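Local coordinates for type III CBASS phage resistance system CD-NTase-associated protein Cap8 (Pseudomonas aeruginosa, PDB 6P8P), which is a bacterial HORMA-domain protein that probably helps control the cGAS-like CD-NTase of its CBASS operon, and so takes part in immunity against bacteriophages, at residues E39-L50 and V114-I125; A55-D66 and P95-C106. The protein carries 2 engineered substitutions. One frame throughout, in Å; residues are numbered along the deposited sequence.

Contact 1. Residues E39-L50 and V114-I125; sequences ELRAVTGVAASL and VQSALKKHSSRI
In this HORMA domain helices 35-42 and 44-52 pack on helix 111-119 and on the turn leading from it into strand 125-129. Helices 44-50 and 114-119 run roughly antiparallel (149°), their axes 9.8 Å apart. Beta-branched Val46 puts CG2 on Ala117 CB, whose small size admits it at a tight 3.4 Å, while its CG1, anti to the backbone N (chi1 175°), fits against Val114 CG1 and Leu118 CD2. Val43, at the break between the two helices, sends CG1 to Leu118 CD2 (3.7 Å) and CG2 tip to tip toward Ile125 CD1. The His121 ring lies flat between Ala42 O, 3.4 Å above the centre of one face and not hydrogen-bonded to it, and Lys120 CB over the opposite face. Ser122 OG donates to Glu39 OE1 (2.6 Å), meeting the anti side of the carboxylate 29° out of its plane. The same hydroxyl accepts from Arg124 N and Ile125 N, an ST motif that shapes the turn; water 1 joins Glu39 OE1 (2.8 Å) to Ser123 N. Helix 17-29 adjoins through Trp21 on Val43, strand 101-106 touches Leu40, Leu50 and Ile125, and Ala117 packs on Leu18 of the second subunit.

Contact 2. Residues A55-D66 and P95-C106; sequences APKSAPIVATCD and PLKGDWGMSLPC. Engineered in segment 95-106: Met102 (natural residue Val).
Strands 61-64 and 101-106 are antiparallel neighbours inside the mixed sheet of the HORMA domain. Val62 and Ser103 form one hydrogen-bonded pair, Val62 N to Ser103 O at 3.0 Å and Ser103 N to Val62 O at 2.8 Å. Thr64 and Gly101 form the next: Thr64 N donates to Gly101 O (2.9 Å), and Gly101 N returns a bond to Thr64 O from above its carbonyl plane, 38° out. Between them, Ala63 and Met102 make a non-hydrogen-bonded pair on one face; in the conformer modelled here, engineered Met102 turns CE toward Ile61 CG2. Past the last strand pair, Asp66 N donates to Lys97 O (2.8 Å). Out here exposed side chains can be charged: Lys97, CG anti to the backbone N (chi1 -172°) and bent only at chi4, lies along Asp66. In one Asp66 conformer, provisionally, NZ and OD2 form a long, weak salt bridge that water 4 also spans. Water 3 links Thr64 OG1 (2.6 Å) to Asp99 O. Pro105 has no N-H to satisfy; its hydrocarbon ring suits the packing among Ala55, Pro56, Ala59 and Ile61, while its buried O has no polar partner. Ser103 OG and Pro60 O are both bonded by Arg128. Strand 69-75 pairs with 61-64 on one side and strand 125-129 with 101-106 on the other, while Ile61 and Met102 pack on helix 17-29.

How the contacts relate
Contact 2 is nested in the chain loop that contact 1 closes: helix 44-52 leads to strand 61-64, and strand 101-106 to helix 111-119. The centres of the two contacts lie about 12 Å apart, contact 2 within the sheet and contact 1 mainly among the helices on one face of it. Arg124 is a polar tie, NH1 reaching Asp99 OD1 at 2.7 Å in a salt bridge and probably bonding Trp100 O, with a cation-pi interaction with Trp100. Packing adds Leu40 CD1 on Trp100 CH2 (3.6 Å), and Leu50 CD1 lies against Pro105 O. A bound calcium ion lies about 8 Å from the Leu50 side chain and about 9 Å from that of Ala55.

Contact 1. Residues E39-L50 and V114-I125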
# COMPACT_ATOMS: atom_id res chain seq x y z
N GLU A 39 -4.51 -14.43 0.68
CA GLU A 39 -4.75 -13.34 -0.25
C GLU A 39 -5.05 -12.03 0.47
O GLU A 39 -4.55 -10.98 0.08
CB GLU A 39 -5.90 -13.66 -1.20
CG GLU A 39 -5.50 -14.56 -2.37
CD GLU A 39 -6.60 -14.74 -3.41
OE1 GLU A 39 -7.39 -13.81 -3.66
OE2 GLU A 39 -6.68 -15.84 -3.99
N LEU A 40 -5.86 -12.08 1.52
CA LEU A 40 -6.13 -10.87 2.30
C LEU A 40 -4.85 -10.29 2.89
O LEU A 40 -4.64 -9.07 2.88
CB LEU A 40 -7.15 -11.16 3.39
CG LEU A 40 -8.62 -11.02 3.00
CD1 LEU A 40 -9.04 -11.96 1.94
CD2 LEU A 40 -9.44 -11.27 4.29
N ARG A 41 -3.97 -11.15 3.41
CA ARG A 41 -2.71 -10.68 3.96
C ARG A 41 -1.80 -10.16 2.86
O ARG A 41 -1.06 -9.20 3.07
CB ARG A 41 -2.04 -11.79 4.77
CG ARG A 41 -2.73 -12.12 6.08
CD ARG A 41 -2.00 -13.24 6.84
NE ARG A 41 -2.59 -13.48 8.15
CZ ARG A 41 -2.34 -14.55 8.91
NH1 ARG A 41 -1.51 -15.49 8.49
NH2 ARG A 41 -2.93 -14.68 10.09
N ALA A 42 -1.91 -10.72 1.66
CA ALA A 42 -1.03 -10.28 0.57
C ALA A 42 -1.30 -8.84 0.12
O ALA A 42 -0.40 -8.17 -0.40
CB ALA A 42 -1.17 -11.23 -0.63
N VAL A 43 -2.54 -8.35 0.29
CA VAL A 43 -2.91 -7.01 -0.13
C VAL A 43 -2.81 -6.01 1.02
O VAL A 43 -3.34 -4.91 0.93
CB VAL A 43 -4.32 -6.98 -0.75
CG1 VAL A 43 -4.42 -7.89 -1.94
CG2 VAL A 43 -5.37 -7.32 0.32
N THR A 44 -2.11 -6.37 2.10
CA THR A 44 -2.06 -5.53 3.29
C THR A 44 -1.56 -4.13 2.98
O THR A 44 -2.08 -3.14 3.50
CB THR A 44 -1.16 -6.17 4.36
OG1 THR A 44 -1.78 -7.34 4.88
CG2 THR A 44 -0.88 -5.21 5.54
N GLY A 45 -0.53 -4.02 2.13
CA GLY A 45 -0.02 -2.69 1.83
C GLY A 45 -1.09 -1.79 1.22
O GLY A 45 -1.26 -0.63 1.62
N VAL A 46 -1.82 -2.32 0.26
CA VAL A 46 -2.87 -1.54 -0.39
C VAL A 46 -4.00 -1.26 0.61
O VAL A 46 -4.49 -0.13 0.73
CB VAL A 46 -3.39 -2.28 -1.64
CG1 VAL A 46 -4.57 -1.53 -2.23
CG2 VAL A 46 -2.29 -2.45 -2.65
N ALA A 47 -4.44 -2.29 1.31
CA ALA A 47 -5.60 -2.13 2.18
C ALA A 47 -5.31 -1.15 3.31
O ALA A 47 -6.13 -0.27 3.62
CB ALA A 47 -6.01 -3.49 2.73
N ALA A 48 -4.13 -1.28 3.93
CA ALA A 48 -3.73 -0.33 4.96
C ALA A 48 -3.61 1.08 4.40
O ALA A 48 -3.94 2.05 5.07
CB ALA A 48 -2.42 -0.79 5.60
N SER A 49 -3.11 1.22 3.17
CA SER A 49 -3.04 2.55 2.57
C SER A 49 -4.41 3.20 2.50
O SER A 49 -4.57 4.38 2.82
CB SER A 49 -2.44 2.44 1.16
OG SER A 49 -2.40 3.70 0.48
N LEU A 50 -5.41 2.43 2.09
CA LEU A 50 -6.77 2.95 1.96
C LEU A 50 -7.36 3.28 3.32
O LEU A 50 -8.09 4.27 3.47
CB LEU A 50 -7.65 1.93 1.24
CG LEU A 50 -7.28 1.65 -0.21
CD1 LEU A 50 -8.04 0.41 -0.72
CD2 LEU A 50 -7.54 2.85 -1.08
N VAL A 114 -4.35 1.61 -7.32
CA VAL A 114 -4.85 0.63 -6.37
C VAL A 114 -5.33 -0.62 -7.09
O VAL A 114 -5.05 -1.73 -6.65
CB VAL A 114 -5.93 1.26 -5.50
CG1 VAL A 114 -6.68 0.19 -4.73
CG2 VAL A 114 -5.30 2.25 -4.56
N GLN A 115 -6.10 -0.47 -8.17
CA GLN A 115 -6.62 -1.65 -8.85
C GLN A 115 -5.49 -2.48 -9.44
O GLN A 115 -5.51 -3.71 -9.37
CB GLN A 115 -7.64 -1.25 -9.92
CG GLN A 115 -8.89 -0.61 -9.31
CD GLN A 115 -10.01 -0.35 -10.30
OE1 GLN A 115 -11.20 -0.55 -10.01
NE2 GLN A 115 -9.64 0.11 -11.48
N SER A 116 -4.45 -1.81 -9.99
CA SER A 116 -3.29 -2.54 -10.49
C SER A 116 -2.55 -3.27 -9.37
O SER A 116 -2.11 -4.40 -9.55
CB SER A 116 -2.34 -1.59 -11.21
OG SER A 116 -2.92 -1.10 -12.39
N ALA A 117 -2.36 -2.61 -8.23
CA ALA A 117 -1.68 -3.23 -7.10
C ALA A 117 -2.44 -4.44 -6.59
O ALA A 117 -1.83 -5.44 -6.21
CB ALA A 117 -1.48 -2.21 -5.98
N LEU A 118 -3.77 -4.36 -6.54
CA LEU A 118 -4.54 -5.50 -6.08
C LEU A 118 -4.45 -6.66 -7.05
O LEU A 118 -4.39 -7.83 -6.64
CB LEU A 118 -6.00 -5.10 -5.89
CG LEU A 118 -6.28 -4.21 -4.71
CD1 LEU A 118 -7.77 -3.81 -4.65
CD2 LEU A 118 -5.93 -4.87 -3.37
N LYS A 119 -4.47 -6.35 -8.35
CA LYS A 119 -4.49 -7.38 -9.38
C LYS A 119 -3.25 -8.25 -9.32
O LYS A 119 -3.29 -9.40 -9.77
CB LYS A 119 -4.63 -6.72 -10.75
CG LYS A 119 -4.63 -7.66 -11.93
CD LYS A 119 -4.80 -6.88 -13.23
CE LYS A 119 -4.14 -7.59 -14.41
NZ LYS A 119 -4.10 -6.70 -15.61
N LYS A 120 -2.18 -7.75 -8.72
CA LYS A 120 -0.98 -8.57 -8.58
C LYS A 120 -1.22 -9.76 -7.66
O LYS A 120 -0.54 -10.78 -7.79
CB LYS A 120 0.17 -7.74 -8.00
CG LYS A 120 0.58 -6.50 -8.75
CD LYS A 120 1.84 -5.87 -8.11
CE LYS A 120 2.81 -6.92 -7.54
NZ LYS A 120 4.02 -6.39 -6.86
N HIS A 121 -2.13 -9.63 -6.69
CA HIS A 121 -2.27 -10.61 -5.64
C HIS A 121 -3.56 -11.40 -5.69
O HIS A 121 -3.64 -12.44 -5.04
CB HIS A 121 -2.21 -9.94 -4.25
CG HIS A 121 -0.99 -9.13 -4.02
ND1 HIS A 121 0.25 -9.70 -3.84
CD2 HIS A 121 -0.81 -7.79 -3.89
CE1 HIS A 121 1.15 -8.75 -3.66
NE2 HIS A 121 0.53 -7.58 -3.68
N SER A 122 -4.58 -10.90 -6.39
CA SER A 122 -5.91 -11.46 -6.24
C SER A 122 -6.76 -11.03 -7.41
O SER A 122 -6.64 -9.91 -7.91
CB SER A 122 -6.53 -11.02 -4.90
OG SER A 122 -7.87 -11.45 -4.75
N SER A 123 -7.68 -11.90 -7.81
CA SER A 123 -8.79 -11.50 -8.67
C SER A 123 -10.09 -11.36 -7.89
O SER A 123 -11.07 -10.82 -8.41
CB SER A 123 -8.96 -12.52 -9.80
OG SER A 123 -9.36 -13.77 -9.29
N ARG A 124 -10.10 -11.78 -6.63
CA ARG A 124 -11.31 -11.72 -5.82
C ARG A 124 -11.40 -10.44 -5.01
O ARG A 124 -12.51 -10.00 -4.66
CB ARG A 124 -11.38 -12.92 -4.86
CG ARG A 124 -11.47 -14.27 -5.59
CD ARG A 124 -11.48 -15.43 -4.64
NE ARG A 124 -11.61 -16.70 -5.34
CZ ARG A 124 -12.76 -17.21 -5.74
NH1 ARG A 124 -13.88 -16.56 -5.51
NH2 ARG A 124 -12.79 -18.37 -6.39
N ILE A 125 -10.25 -9.84 -4.70
CA ILE A 125 -10.22 -8.59 -3.95
C ILE A 125 -10.08 -7.47 -4.96
O ILE A 125 -9.08 -7.40 -5.68
CB ILE A 125 -9.07 -8.55 -2.94
CG1 ILE A 125 -9.17 -9.70 -1.96
CG2 ILE A 125 -9.06 -7.17 -2.21
CD1 ILE A 125 -7.85 -9.95 -1.24
O HOH W 1 -7.85 -14.44 -6.37
O HOH W 2 -5.04 -14.96 -6.51

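Contact 2. Residues A55-D66 and P95-C106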
# COMPACT_ATOMS: atom_id res chain seq x y z
N ALA A 55 -10.68 5.72 3.73
CA ALA A 55 -11.62 5.31 2.70
C ALA A 55 -12.82 4.57 3.27
O ALA A 55 -13.93 4.76 2.75
CB ALA A 55 -10.93 4.46 1.63
N PRO A 56 -12.68 3.70 4.30
CA PRO A 56 -13.87 2.99 4.80
C PRO A 56 -14.68 3.75 5.85
O PRO A 56 -15.48 3.14 6.56
CB PRO A 56 -13.30 1.70 5.39
CG PRO A 56 -11.82 1.66 5.00
CD PRO A 56 -11.42 3.11 4.79
N LYS A 57 -14.49 5.06 5.98
CA LYS A 57 -15.26 5.80 6.97
C LYS A 57 -16.74 5.84 6.58
O LYS A 57 -17.62 5.67 7.43
CB LYS A 57 -14.72 7.22 7.13
CG LYS A 57 -15.48 8.03 8.18
CD LYS A 57 -14.99 9.47 8.29
CE LYS A 57 -15.96 10.28 9.16
NZ LYS A 57 -15.46 11.63 9.52
N SER A 58 -17.02 6.15 5.31
CA SER A 58 -18.39 6.34 4.86
C SER A 58 -18.80 5.40 3.73
O SER A 58 -19.93 5.49 3.25
CB SER A 58 -18.62 7.79 4.41
OG SER A 58 -18.40 8.66 5.50
N ALA A 59 -17.91 4.51 3.31
CA ALA A 59 -18.15 3.56 2.26
C ALA A 59 -17.55 2.27 2.81
O ALA A 59 -16.37 2.25 3.15
CB ALA A 59 -17.51 3.93 0.94
N PRO A 60 -18.31 1.17 2.87
CA PRO A 60 -17.79 -0.02 3.56
C PRO A 60 -16.85 -0.87 2.71
O PRO A 60 -16.92 -0.90 1.49
CB PRO A 60 -19.07 -0.80 3.92
CG PRO A 60 -20.05 -0.41 2.81
CD PRO A 60 -19.73 1.04 2.48
N ILE A 61 -15.94 -1.55 3.40
CA ILE A 61 -15.33 -2.77 2.87
C ILE A 61 -16.41 -3.84 2.81
O ILE A 61 -17.12 -4.07 3.80
CB ILE A 61 -14.15 -3.20 3.76
CG1 ILE A 61 -13.05 -2.17 3.71
CG2 ILE A 61 -13.69 -4.58 3.31
CD1 ILE A 61 -12.06 -2.26 4.87
N VAL A 62 -16.61 -4.44 1.65
CA VAL A 62 -17.71 -5.40 1.49
C VAL A 62 -17.18 -6.77 1.12
O VAL A 62 -16.56 -6.93 0.07
CB VAL A 62 -18.73 -4.95 0.43
CG1 VAL A 62 -19.86 -5.97 0.37
CG2 VAL A 62 -19.25 -3.56 0.76
N ALA A 63 -17.46 -7.75 1.97
CA ALA A 63 -17.16 -9.15 1.69
C ALA A 63 -18.44 -9.84 1.23
O ALA A 63 -19.51 -9.62 1.81
CB ALA A 63 -16.62 -9.84 2.94
N THR A 64 -18.31 -10.62 0.15
CA THR A 64 -19.38 -11.44 -0.41
C THR A 64 -18.94 -12.90 -0.40
O THR A 64 -17.75 -13.21 -0.49
CB THR A 64 -19.76 -11.00 -1.83
OG1 THR A 64 -18.60 -10.98 -2.67
CG2 THR A 64 -20.37 -9.60 -1.83
N CYS A 65 -19.90 -13.81 -0.29
CA CYS A 65 -19.56 -15.22 -0.18
C CYS A 65 -20.83 -16.02 -0.46
O CYS A 65 -21.89 -15.45 -0.74
CB CYS A 65 -19.02 -15.56 1.21
SG CYS A 65 -20.32 -15.49 2.55
N ASP A 66 -20.71 -17.35 -0.37
CA ASP A 66 -21.87 -18.25 -0.31
C ASP A 66 -22.46 -18.10 1.10
O ASP A 66 -22.18 -18.87 2.02
CB ASP A 66 -21.48 -19.69 -0.59
CG ASP A 66 -22.61 -20.67 -0.32
OD1 ASP A 66 -23.78 -20.25 -0.32
OD2 ASP A 66 -22.31 -21.87 -0.08
N PRO A 95 -17.41 -16.08 6.74
CA PRO A 95 -17.68 -14.88 5.94
C PRO A 95 -17.09 -14.91 4.53
O PRO A 95 -17.46 -14.07 3.70
CB PRO A 95 -17.04 -13.77 6.79
CG PRO A 95 -16.81 -14.33 8.14
CD PRO A 95 -16.56 -15.79 7.91
N LEU A 96 -16.16 -15.81 4.23
CA LEU A 96 -15.62 -15.94 2.88
C LEU A 96 -15.91 -17.33 2.29
O LEU A 96 -15.17 -17.83 1.45
CB LEU A 96 -14.13 -15.65 2.87
CG LEU A 96 -13.73 -14.24 3.33
CD1 LEU A 96 -12.22 -14.07 3.26
CD2 LEU A 96 -14.40 -13.15 2.53
N LYS A 97 -17.02 -17.93 2.69
CA LYS A 97 -17.36 -19.27 2.23
C LYS A 97 -17.51 -19.31 0.71
O LYS A 97 -18.16 -18.44 0.11
CB LYS A 97 -18.64 -19.71 2.91
CG LYS A 97 -19.01 -21.17 2.64
CD LYS A 97 -20.28 -21.50 3.42
CE LYS A 97 -20.49 -23.01 3.51
NZ LYS A 97 -20.43 -23.62 2.16
N GLY A 98 -16.91 -20.32 0.09
CA GLY A 98 -17.21 -20.59 -1.31
C GLY A 98 -16.59 -19.56 -2.22
O GLY A 98 -15.44 -19.16 -2.07
N ASP A 99 -17.40 -19.11 -3.19
CA ASP A 99 -16.98 -18.16 -4.23
C ASP A 99 -17.03 -16.75 -3.63
O ASP A 99 -18.00 -16.01 -3.76
CB ASP A 99 -17.87 -18.29 -5.45
CG ASP A 99 -17.49 -17.32 -6.55
OD1 ASP A 99 -16.35 -16.84 -6.55
OD2 ASP A 99 -18.33 -17.04 -7.41
N TRP A 100 -15.95 -16.39 -2.95
CA TRP A 100 -15.94 -15.17 -2.16
C TRP A 100 -15.33 -14.02 -2.94
O TRP A 100 -14.62 -14.20 -3.94
CB TRP A 100 -15.15 -15.39 -0.86
CG TRP A 100 -13.69 -15.66 -1.03
CD1 TRP A 100 -13.09 -16.88 -1.20
CD2 TRP A 100 -12.63 -14.69 -1.05
NE1 TRP A 100 -11.73 -16.73 -1.31
CE2 TRP A 100 -11.43 -15.38 -1.24
CE3 TRP A 100 -12.60 -13.29 -0.93
CZ2 TRP A 100 -10.20 -14.74 -1.29
CZ3 TRP A 100 -11.38 -12.65 -1.00
CH2 TRP A 100 -10.20 -13.37 -1.18
N GLY A 101 -15.63 -12.81 -2.48
CA GLY A 101 -15.01 -11.62 -3.03
C GLY A 101 -14.97 -10.55 -1.98
O GLY A 101 -15.62 -10.63 -0.93
N MET A 102 -14.18 -9.51 -2.25
CA MET A 102 -14.09 -8.36 -1.37
C MET A 102 -13.95 -7.10 -2.21
O MET A 102 -13.20 -7.07 -3.18
CB MET A 102 -12.89 -8.46 -0.42
CG MET A 102 -13.07 -9.42 0.71
SD MET A 102 -11.75 -9.26 1.88
CE MET A 102 -12.00 -7.57 2.46
N SER A 103 -14.69 -6.06 -1.81
CA SER A 103 -14.69 -4.79 -2.53
C SER A 103 -14.23 -3.71 -1.57
O SER A 103 -14.90 -3.41 -0.59
CB SER A 103 -16.07 -4.45 -3.09
OG SER A 103 -15.99 -3.17 -3.69
N LEU A 104 -13.07 -3.15 -1.86
CA LEU A 104 -12.48 -2.11 -1.03
C LEU A 104 -12.83 -0.73 -1.56
O LEU A 104 -12.63 -0.46 -2.76
CB LEU A 104 -10.96 -2.27 -1.03
CG LEU A 104 -10.36 -3.64 -0.71
CD1 LEU A 104 -8.84 -3.55 -0.64
CD2 LEU A 104 -10.89 -4.18 0.61
N PRO A 105 -13.27 0.17 -0.69
CA PRO A 105 -13.53 1.55 -1.11
C PRO A 105 -12.22 2.28 -1.36
O PRO A 105 -11.24 2.11 -0.63
CB PRO A 105 -14.32 2.15 0.07
CG PRO A 105 -13.73 1.41 1.27
CD PRO A 105 -13.45 -0.01 0.76
N CYS A 106 -12.24 3.12 -2.38
CA CYS A 106 -11.05 3.82 -2.79
C CYS A 106 -11.37 5.15 -3.44
O CYS A 106 -12.26 5.21 -4.29
CB CYS A 106 -10.27 2.93 -3.77
SG CYS A 106 -8.75 3.66 -4.46
O HOH W 3 -18.64 -13.20 -4.03
O HOH W 4 -19.88 -23.14 -0.73